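Local structure of TarM (Staphylococcus aureus subsp. aureus 21178, 4X7R) at residues V279-E284 against E297-I302; Q243-I248 against L488-S493; T283-L288 against I424-S429; Y268-A273 against N292-E297. The protein belongs to the glycosyltransferases of the GT-B fold, pairing two domains with parallel sheets, and holds uridine-5'-diphosphate in a pocket. The protein carries 1 engineered substitution. All coordinates share one frame; numbering follows the deposited sequence.

Contact 1 of 4, residues V279-E284 against E297-I302; sequences VIVLTE and ENIFTI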
# COMPACT_ATOMS: atom_id res chain seq x y z
N VAL A 279 4.20 20.66 1.98
CA VAL A 279 4.74 19.31 1.90
C VAL A 279 4.99 18.89 3.35
O VAL A 279 5.69 19.57 4.10
CB VAL A 279 5.96 19.22 0.97
CG1 VAL A 279 6.70 17.89 1.13
CG2 VAL A 279 5.52 19.42 -0.49
N ILE A 280 4.34 17.80 3.74
CA ILE A 280 4.39 17.27 5.10
C ILE A 280 5.38 16.13 5.21
O ILE A 280 5.39 15.24 4.37
CB ILE A 280 2.97 16.89 5.65
CG1 ILE A 280 2.13 18.13 6.04
CG2 ILE A 280 3.05 15.94 6.88
CD1 ILE A 280 1.57 18.97 4.95
N VAL A 281 6.23 16.18 6.26
CA VAL A 281 7.16 15.12 6.61
C VAL A 281 6.78 14.68 8.00
O VAL A 281 6.15 15.44 8.73
CB VAL A 281 8.66 15.42 6.40
CG1 VAL A 281 8.96 15.63 4.93
CG2 VAL A 281 9.12 16.60 7.26
N LEU A 282 7.16 13.46 8.39
CA LEU A 282 6.72 12.92 9.66
C LEU A 282 7.54 13.28 10.88
O LEU A 282 7.03 13.14 11.99
CB LEU A 282 6.52 11.40 9.54
CG LEU A 282 5.57 10.91 8.42
CD1 LEU A 282 5.82 9.44 8.11
CD2 LEU A 282 4.11 11.17 8.78
N THR A 283 8.82 13.67 10.68
CA THR A 283 9.69 14.01 11.83
C THR A 283 10.33 15.36 11.62
O THR A 283 10.39 15.84 10.49
CB THR A 283 10.77 12.90 12.07
OG1 THR A 283 11.69 12.92 11.01
CG2 THR A 283 10.19 11.48 12.20
N GLU A 284 10.76 16.01 12.73
CA GLU A 284 11.44 17.31 12.67
C GLU A 284 12.79 17.18 11.96
O GLU A 284 13.17 18.09 11.22
CB GLU A 284 11.66 17.92 14.09
CG GLU A 284 10.36 18.19 14.86
CD GLU A 284 9.41 19.26 14.32
OE1 GLU A 284 9.83 20.04 13.43
OE2 GLU A 284 8.25 19.31 14.78
N GLU A 297 10.57 26.41 1.24
CA GLU A 297 10.21 26.80 2.61
C GLU A 297 9.02 26.02 3.18
O GLU A 297 9.03 25.69 4.38
CB GLU A 297 9.95 28.31 2.69
CG GLU A 297 11.22 29.15 2.74
CD GLU A 297 11.07 30.63 2.47
OE1 GLU A 297 9.98 31.05 2.00
OE2 GLU A 297 12.05 31.38 2.70
N ASN A 298 8.01 25.70 2.32
CA ASN A 298 6.75 25.02 2.63
C ASN A 298 6.84 23.56 3.08
O ASN A 298 6.07 22.73 2.60
CB ASN A 298 5.81 25.11 1.41
CG ASN A 298 4.85 26.26 1.40
OD1 ASN A 298 4.92 27.18 2.21
ND2 ASN A 298 3.93 26.23 0.45
N ILE A 299 7.73 23.26 4.02
CA ILE A 299 7.94 21.93 4.60
C ILE A 299 7.44 21.98 6.04
O ILE A 299 7.88 22.82 6.82
CB ILE A 299 9.44 21.49 4.51
CG1 ILE A 299 10.06 21.76 3.11
CG2 ILE A 299 9.63 20.04 4.97
CD1 ILE A 299 9.41 21.00 1.82
N PHE A 300 6.53 21.09 6.38
CA PHE A 300 5.94 21.08 7.71
C PHE A 300 6.05 19.71 8.32
O PHE A 300 5.94 18.72 7.61
CB PHE A 300 4.45 21.53 7.63
CG PHE A 300 4.26 22.88 6.97
CD1 PHE A 300 4.55 24.06 7.66
CD2 PHE A 300 3.82 22.97 5.65
CE1 PHE A 300 4.36 25.30 7.05
CE2 PHE A 300 3.63 24.22 5.04
CZ PHE A 300 3.92 25.37 5.74
N THR A 301 6.35 19.64 9.62
CA THR A 301 6.43 18.37 10.31
C THR A 301 5.08 18.09 10.93
O THR A 301 4.57 18.91 11.70
CB THR A 301 7.52 18.37 11.39
OG1 THR A 301 8.80 18.46 10.76
CG2 THR A 301 7.46 17.10 12.27
N ILE A 302 4.48 16.95 10.57
CA ILE A 302 3.25 16.50 11.22
C ILE A 302 3.39 14.99 11.35
O ILE A 302 3.43 14.31 10.35
CB ILE A 302 1.90 16.91 10.50
CG1 ILE A 302 1.81 18.40 10.17
CG2 ILE A 302 0.68 16.46 11.35
CD1 ILE A 302 0.51 18.82 9.45
O HOH W 1 5.47 19.71 14.10
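Strands 279-281 and 299-301 run parallel with V279 beside I299, I280 beside F300 and V281 beside T301, their axes 4.7 Å apart. With helix 284-293 between them they form a beta-alpha-beta unit at the edge of the seven-stranded parallel sheet. The ladder is regular: V279 N donates to N298 O and V281 N to F300 O, while V279 O receives F300 N and V281 O receives I302 N. V281 and T301 face helix 284-293; further along that face, against A273, I299 runs alongside V279, its CD1 4.0 Å from V279 CB. On the face toward helix 480-492, I302 CD1 slants across I280 CG1 at 3.8 Å. Beyond the strand, L282 CD2 lies 3.6 Å from I302 O, and L282 also touches (2S)-2,3-dihydroxypropyl 2-acetamido-2-deoxy-alpha-D-glucopyranoside. T301 ties strand 299-301 to the N-cap of helix 284-293. With OG1 anti to its own carbonyl carbon (chi1 -67°), the hydroxyl reaches T283 O, donating over 3.1 Å from above the carbonyl plane, not along a lone pair. E284 bends at chi2 (-66°) and folds its carboxylate over T301 CB and CG2. A water closes the exposed end, donating to E284 OE2 at 2.9 Å and to T301 O at 2.7 Å.

Contact 2 of 4, residues Q243-I248 against L488-S493; sequences QKYGVI and LNLFNS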
# COMPACT_ATOMS: atom_id res chain seq x y z
N GLN A 243 -7.17 23.39 -1.80
CA GLN A 243 -5.85 23.25 -1.19
C GLN A 243 -5.15 21.98 -1.65
O GLN A 243 -5.80 20.95 -1.93
CB GLN A 243 -5.95 23.29 0.34
CG GLN A 243 -6.69 24.54 0.85
CD GLN A 243 -6.72 24.62 2.33
OE1 GLN A 243 -5.77 24.26 3.02
NE2 GLN A 243 -7.81 25.16 2.87
N LYS A 244 -3.81 22.06 -1.74
CA LYS A 244 -2.99 20.93 -2.17
C LYS A 244 -1.85 20.68 -1.21
O LYS A 244 -1.04 21.58 -0.94
CB LYS A 244 -2.45 21.11 -3.61
CG LYS A 244 -3.54 21.24 -4.68
CD LYS A 244 -2.94 21.45 -6.08
CE LYS A 244 -3.99 21.53 -7.18
NZ LYS A 244 -3.35 21.56 -8.54
N TYR A 245 -1.77 19.44 -0.70
CA TYR A 245 -0.72 19.01 0.23
C TYR A 245 -0.14 17.73 -0.24
O TYR A 245 -0.86 16.89 -0.78
CB TYR A 245 -1.26 18.80 1.68
CG TYR A 245 -1.82 20.05 2.30
CD1 TYR A 245 -0.99 20.98 2.93
CD2 TYR A 245 -3.17 20.37 2.19
CE1 TYR A 245 -1.49 22.17 3.45
CE2 TYR A 245 -3.69 21.55 2.73
CZ TYR A 245 -2.84 22.45 3.34
OH TYR A 245 -3.33 23.63 3.82
N GLY A 246 1.15 17.56 0.00
CA GLY A 246 1.85 16.33 -0.31
C GLY A 246 2.36 15.79 1.00
O GLY A 246 2.90 16.57 1.80
N VAL A 247 2.13 14.48 1.30
CA VAL A 247 2.69 13.87 2.51
C VAL A 247 3.81 12.93 2.07
O VAL A 247 3.56 12.01 1.29
CB VAL A 247 1.66 13.13 3.43
CG1 VAL A 247 2.37 12.39 4.57
CG2 VAL A 247 0.59 14.08 3.99
N ILE A 248 5.04 13.18 2.54
CA ILE A 248 6.20 12.32 2.26
C ILE A 248 6.27 11.27 3.40
O ILE A 248 6.32 11.62 4.58
CB ILE A 248 7.48 13.14 2.00
CG1 ILE A 248 7.35 13.77 0.57
CG2 ILE A 248 8.73 12.25 2.12
CD1 ILE A 248 8.31 14.74 0.16
N LEU A 488 -5.10 21.50 11.07
CA LEU A 488 -6.07 22.62 11.09
C LEU A 488 -5.39 23.99 10.92
O LEU A 488 -5.91 24.85 10.22
CB LEU A 488 -6.98 22.58 12.35
CG LEU A 488 -8.02 21.45 12.36
CD1 LEU A 488 -8.93 21.54 13.59
CD2 LEU A 488 -8.94 21.52 11.14
N ASN A 489 -4.20 24.16 11.50
CA ASN A 489 -3.36 25.35 11.37
C ASN A 489 -3.07 25.65 9.87
O ASN A 489 -3.17 26.80 9.45
CB ASN A 489 -2.06 25.16 12.15
CG ASN A 489 -1.14 26.35 12.11
OD1 ASN A 489 -1.53 27.48 12.41
ND2 ASN A 489 0.09 26.12 11.70
N LEU A 490 -2.76 24.61 9.07
CA LEU A 490 -2.51 24.71 7.62
C LEU A 490 -3.80 24.96 6.84
O LEU A 490 -3.82 25.85 5.99
CB LEU A 490 -1.83 23.44 7.07
CG LEU A 490 -0.44 23.13 7.60
CD1 LEU A 490 0.09 21.83 7.02
CD2 LEU A 490 0.54 24.31 7.34
N PHE A 491 -4.86 24.18 7.11
CA PHE A 491 -6.14 24.31 6.41
C PHE A 491 -6.80 25.68 6.62
O PHE A 491 -7.58 26.10 5.76
CB PHE A 491 -7.14 23.21 6.84
CG PHE A 491 -6.74 21.76 6.74
CD1 PHE A 491 -5.74 21.35 5.86
CD2 PHE A 491 -7.38 20.79 7.50
CE1 PHE A 491 -5.39 20.00 5.75
CE2 PHE A 491 -7.03 19.43 7.38
CZ PHE A 491 -6.07 19.05 6.48
N ASN A 492 -6.48 26.37 7.72
CA ASN A 492 -7.07 27.68 8.10
C ASN A 492 -6.23 28.94 7.80
O ASN A 492 -6.76 30.05 7.89
CB ASN A 492 -7.53 27.66 9.58
CG ASN A 492 -8.69 26.74 9.84
OD1 ASN A 492 -9.60 26.58 9.02
ND2 ASN A 492 -8.71 26.10 10.98
N SER A 493 -4.94 28.77 7.42
CA SER A 493 -4.04 29.89 7.10
C SER A 493 -4.46 30.64 5.84
O SER A 493 -4.17 31.83 5.71
CB SER A 493 -2.60 29.42 6.98
OG SER A 493 -2.45 28.59 5.84
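The rings of Y245 and F491 make an offset edge-to-face pair: the F491 edge is turned toward the Y245 face, with centroids 5.6 Å apart and planes at 62°. F491 CD1 comes within 3.7 Å of Y245 CE2, while L490 CB approaches Y245 CE1 obliquely at 3.9 Å. At the hydroxyl edge of the tyrosine, in its plane, sits Q243 OE1. Y245 OH donates to Q243 OE1 over a short 2.6 Å, nearly in line with the amide C=O, which couples side chains two residues apart on the same strand. The other end of that amide reaches the helix. Extended beyond CG (chi2 -177°), Q243 presents NE2 to F491 O at 3.0 Å, in the carbonyl plane and on a lone pair; NE2 also donates to K219 O. Bonds at both ends thus fix the rotation of the buried amide. I222 touches Y245 and F491, and I280 touches Y245 and L490, so residues of strands 221-225 and 278-281, which flank 243-247, complete the packing under the helix. Such docking of a C-terminal helix onto the N-terminal sheet is a familiar feature of GT-B proteins, whose last helix commonly crosses back to the N-terminal domain.

Contact 3 of 4, residues T283-L288 against I424-S429; sequences TEAQRL and IKYGPS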
# COMPACT_ATOMS: atom_id res chain seq x y z
N THR A 283 8.82 13.67 10.68
CA THR A 283 9.69 14.01 11.83
C THR A 283 10.33 15.36 11.62
O THR A 283 10.39 15.84 10.49
CB THR A 283 10.77 12.90 12.07
OG1 THR A 283 11.69 12.92 11.01
CG2 THR A 283 10.19 11.48 12.20
N GLU A 284 10.76 16.01 12.73
CA GLU A 284 11.44 17.31 12.67
C GLU A 284 12.79 17.18 11.96
O GLU A 284 13.17 18.09 11.22
CB GLU A 284 11.66 17.92 14.09
CG GLU A 284 10.36 18.19 14.86
CD GLU A 284 9.41 19.26 14.32
OE1 GLU A 284 9.83 20.04 13.43
OE2 GLU A 284 8.25 19.31 14.78
N ALA A 285 13.51 16.08 12.20
CA ALA A 285 14.84 15.88 11.59
C ALA A 285 14.79 15.84 10.07
O ALA A 285 15.61 16.48 9.43
CB ALA A 285 15.51 14.62 12.16
N GLN A 286 13.78 15.18 9.49
CA GLN A 286 13.65 15.16 8.03
C GLN A 286 13.38 16.54 7.48
O GLN A 286 13.90 16.88 6.43
CB GLN A 286 12.55 14.15 7.56
CG GLN A 286 12.54 13.95 6.02
CD GLN A 286 11.70 12.79 5.53
OE1 GLN A 286 10.82 12.30 6.22
NE2 GLN A 286 11.93 12.35 4.31
N ARG A 287 12.53 17.34 8.17
CA ARG A 287 12.20 18.71 7.75
C ARG A 287 13.45 19.58 7.67
O ARG A 287 13.66 20.27 6.67
CB ARG A 287 11.17 19.35 8.71
CG ARG A 287 10.91 20.81 8.41
CD ARG A 287 9.84 21.40 9.31
NE ARG A 287 9.73 22.83 9.07
CZ ARG A 287 10.47 23.74 9.69
NH1 ARG A 287 11.35 23.37 10.62
NH2 ARG A 287 10.33 25.03 9.40
N LEU A 288 14.31 19.49 8.70
CA LEU A 288 15.57 20.24 8.73
C LEU A 288 16.52 19.78 7.63
O LEU A 288 17.14 20.62 6.96
CB LEU A 288 16.24 20.13 10.12
CG LEU A 288 15.40 20.70 11.29
CD1 LEU A 288 15.99 20.31 12.63
CD2 LEU A 288 15.29 22.21 11.20
N ILE A 424 18.41 4.88 12.96
CA ILE A 424 18.44 5.29 11.55
C ILE A 424 17.51 6.51 11.30
O ILE A 424 16.64 6.82 12.11
CB ILE A 424 18.07 4.07 10.63
CG1 ILE A 424 16.69 3.43 10.97
CG2 ILE A 424 19.15 2.98 10.64
CD1 ILE A 424 15.51 4.01 10.31
N LYS A 425 17.66 7.16 10.14
CA LYS A 425 16.80 8.26 9.71
C LYS A 425 15.61 7.62 8.94
O LYS A 425 15.82 6.89 7.97
CB LYS A 425 17.57 9.25 8.80
CG LYS A 425 18.52 10.20 9.55
CD LYS A 425 19.12 11.25 8.57
CE LYS A 425 19.99 12.31 9.21
NZ LYS A 425 19.25 13.31 10.02
N TYR A 426 14.35 7.88 9.34
CA TYR A 426 13.91 8.74 10.44
C TYR A 426 12.92 8.00 11.30
O TYR A 426 12.20 7.12 10.81
CB TYR A 426 13.19 9.95 9.85
CG TYR A 426 14.06 10.79 8.96
CD1 TYR A 426 14.97 11.70 9.49
CD2 TYR A 426 14.01 10.66 7.57
CE1 TYR A 426 15.80 12.46 8.68
CE2 TYR A 426 14.83 11.42 6.73
CZ TYR A 426 15.73 12.32 7.30
OH TYR A 426 16.54 13.09 6.50
N GLY A 427 12.84 8.40 12.57
CA GLY A 427 11.84 7.86 13.47
C GLY A 427 12.31 7.32 14.79
O GLY A 427 11.90 7.87 15.82
N PRO A 428 13.09 6.20 14.84
CA PRO A 428 13.41 5.58 16.14
C PRO A 428 13.86 6.49 17.28
O PRO A 428 13.28 6.39 18.35
CB PRO A 428 14.44 4.49 15.78
CG PRO A 428 14.09 4.12 14.41
CD PRO A 428 13.62 5.38 13.73
N SER A 429 14.81 7.41 17.04
CA SER A 429 15.33 8.30 18.11
C SER A 429 14.33 9.37 18.55
O SER A 429 14.54 10.01 19.57
CB SER A 429 16.67 8.92 17.71
OG SER A 429 16.51 9.65 16.51
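Q286 and Y426 form the tight half of this contact, where the start of helix 284-293 meets the loop after strand 419-422. Q286 CB stands 3.5 Å from the Y426 ring centroid and almost on the ring normal, a CH-pi contact. Having CG anti to the backbone N (chi1 -171°) carries the rest of Q286 across the same face, its CD 3.6 Å from Y426 CE2 and its amide plane only 20° from the ring. K425 CB covers the opposite face; a cis peptide precedes Y426, consistent with the lysine lying back over the ring. At the root of the tyrosine, T283 OG1 is 3.5 Å from Y426 CB. As N-cap this oxygen also accepts a weak bond from Q286 N. Beside it T283 CG2 faces G427 N at 4.1 Å, where positive phi and negative psi leave no room for a side chain. Packing is looser toward solvent: A285 CB stays 4.0 Å from Y426 CD1, and the exposed K425 NZ only just approaches A285 CB. The polar ends find partners outside both segments. Q286 NE2 bonds V250 O and H252 ND1. D289 OD2, on helix 284-293, takes a salt bridge from K425 NZ and a hydrogen bond with Y426 OH, so polar bonds across the domain boundary probably hold the ring's rotation and steady the lysine.

Contact 4 of 4, residues Y268-A273 against N292-E297; sequences YIIENA and NQFDVE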
# COMPACT_ATOMS: atom_id res chain seq x y z
N TYR A 268 10.67 15.49 -6.66
CA TYR A 268 9.71 16.31 -7.40
C TYR A 268 8.68 16.98 -6.46
O TYR A 268 8.34 18.14 -6.65
CB TYR A 268 9.04 15.47 -8.50
CG TYR A 268 8.16 16.28 -9.41
CD1 TYR A 268 8.71 17.14 -10.36
CD2 TYR A 268 6.77 16.18 -9.34
CE1 TYR A 268 7.90 17.90 -11.20
CE2 TYR A 268 5.95 16.92 -10.19
CZ TYR A 268 6.52 17.78 -11.12
OH TYR A 268 5.70 18.52 -11.94
N ILE A 269 8.21 16.26 -5.45
CA ILE A 269 7.28 16.80 -4.46
C ILE A 269 7.96 17.96 -3.69
O ILE A 269 7.45 19.08 -3.68
CB ILE A 269 6.74 15.69 -3.51
CG1 ILE A 269 5.98 14.59 -4.33
CG2 ILE A 269 5.82 16.27 -2.41
CD1 ILE A 269 5.68 13.34 -3.55
N ILE A 270 9.13 17.68 -3.09
CA ILE A 270 9.93 18.65 -2.32
C ILE A 270 10.25 19.91 -3.12
O ILE A 270 10.03 21.01 -2.63
CB ILE A 270 11.22 18.00 -1.76
CG1 ILE A 270 10.89 16.87 -0.76
CG2 ILE A 270 12.14 19.06 -1.15
CD1 ILE A 270 12.18 15.94 -0.44
N GLU A 271 10.77 19.74 -4.34
CA GLU A 271 11.12 20.87 -5.21
C GLU A 271 9.96 21.76 -5.58
O GLU A 271 10.16 22.96 -5.82
CB GLU A 271 11.88 20.38 -6.44
CG GLU A 271 13.32 20.03 -6.09
CD GLU A 271 14.15 19.40 -7.19
OE1 GLU A 271 13.57 18.81 -8.13
OE2 GLU A 271 15.40 19.48 -7.09
N ASN A 272 8.74 21.21 -5.56
CA ASN A 272 7.50 21.93 -5.86
C ASN A 272 6.68 22.37 -4.64
O ASN A 272 5.55 22.85 -4.81
CB ASN A 272 6.66 21.09 -6.84
CG ASN A 272 7.26 21.15 -8.21
OD1 ASN A 272 7.39 22.23 -8.79
ND2 ASN A 272 7.81 20.06 -8.67
N ALA A 273 7.25 22.24 -3.41
CA ALA A 273 6.57 22.57 -2.14
C ALA A 273 6.04 23.99 -2.09
O ALA A 273 4.93 24.22 -1.61
CB ALA A 273 7.50 22.31 -0.96
N ASN A 292 17.82 22.22 4.55
CA ASN A 292 19.25 22.44 4.36
C ASN A 292 19.71 22.11 2.97
O ASN A 292 20.50 22.86 2.42
CB ASN A 292 20.09 21.73 5.42
CG ASN A 292 19.84 22.22 6.82
OD1 ASN A 292 19.49 23.38 7.04
ND2 ASN A 292 19.98 21.34 7.82
N GLN A 293 19.15 21.02 2.38
CA GLN A 293 19.43 20.45 1.05
C GLN A 293 18.70 21.12 -0.13
O GLN A 293 19.21 21.04 -1.24
CB GLN A 293 19.03 18.96 1.04
CG GLN A 293 20.02 17.98 1.67
CD GLN A 293 19.40 16.68 2.19
OE1 GLN A 293 18.16 16.52 2.35
NE2 GLN A 293 20.29 15.73 2.53
N PHE A 294 17.46 21.64 0.08
CA PHE A 294 16.61 22.19 -1.00
C PHE A 294 16.25 23.68 -0.85
O PHE A 294 16.18 24.19 0.28
CB PHE A 294 15.32 21.35 -1.14
CG PHE A 294 15.55 19.91 -1.56
CD1 PHE A 294 15.77 18.91 -0.62
CD2 PHE A 294 15.53 19.56 -2.91
CE1 PHE A 294 16.00 17.58 -1.01
CE2 PHE A 294 15.75 18.22 -3.31
CZ PHE A 294 15.99 17.25 -2.35
N ASP A 295 16.01 24.37 -1.99
CA ASP A 295 15.61 25.79 -2.01
C ASP A 295 14.06 25.92 -1.94
O ASP A 295 13.42 26.38 -2.91
CB ASP A 295 16.18 26.54 -3.24
CG ASP A 295 15.94 28.05 -3.24
OD1 ASP A 295 15.75 28.63 -2.15
OD2 ASP A 295 15.92 28.65 -4.34
N VAL A 296 13.46 25.48 -0.80
CA VAL A 296 12.01 25.50 -0.53
C VAL A 296 11.75 25.86 0.93
O VAL A 296 12.61 25.64 1.77
CB VAL A 296 11.27 24.20 -0.94
CG1 VAL A 296 11.11 24.10 -2.45
CG2 VAL A 296 11.93 22.94 -0.35
N GLU A 297 10.57 26.41 1.24
CA GLU A 297 10.21 26.80 2.61
C GLU A 297 9.02 26.02 3.18
O GLU A 297 9.03 25.69 4.38
CB GLU A 297 9.95 28.31 2.69
CG GLU A 297 11.22 29.15 2.74
CD GLU A 297 11.07 30.63 2.47
OE1 GLU A 297 9.98 31.05 2.00
OE2 GLU A 297 12.05 31.38 2.70
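The F294 ring is met in two quite different ways: I270 CG2 lies over one face, while E271 OE2 sits at the edge, in the ring plane, with the carboxylate nearly perpendicular to the ring. The CH-pi approach brings I270 CG2 to 3.8 Å from the ring centroid, 20° off the normal, displaced so that its closest atom is F294 CG at 3.5 Å. With chi1 at -63°, CG1 of I270 is anti to the carbonyl carbon and CG2 anti to the backbone N, which places CG2 over the F294 ring. E271 CG passes 3.9 Å from F294 CD2. V296 packs against the end of helix 264-271. Its CG1 abuts the backbone, 3.3 Å from I270 O, its CG2 is 4.0 Å from I270 CG2, and its CB faces A273 CB at 4.2 Å. An inverse gamma turn is centred on D295, between F294 and V296, which both point toward 268-273. The contact thus packs the loop that follows helix 284-293 against the C-terminal end of helix 264-271; F262 meets the F294 ring, I248 packs on I270, and V279 of strand 278-281 lies against A273.

All four contacts reach strand 278-281 or its immediate neighbours. The touching residues of contact 2 are all buried, while contacts 1, 3 and 4 are buried with exposed margins at E284, K425 and E271. Contact 1 supplies the edge of the parallel sheet; contact 2 touches its neighbour strand, and the two join through I280 N to G246 O and I248 N to I280 O. Contact 3 uses the start of helix 284-293, contact 4 the loop leaving its end. Chemistry follows place: a hydrogen-bond ladder within the sheet, an edge-to-face ring pair and amide hydrogen bonds where the final helix docks, and side chains packed on ring faces in contacts 3 and 4. R287 NE to I299 O links contacts 1 and 3; N298 ND2 to A273 O links 1 and 4.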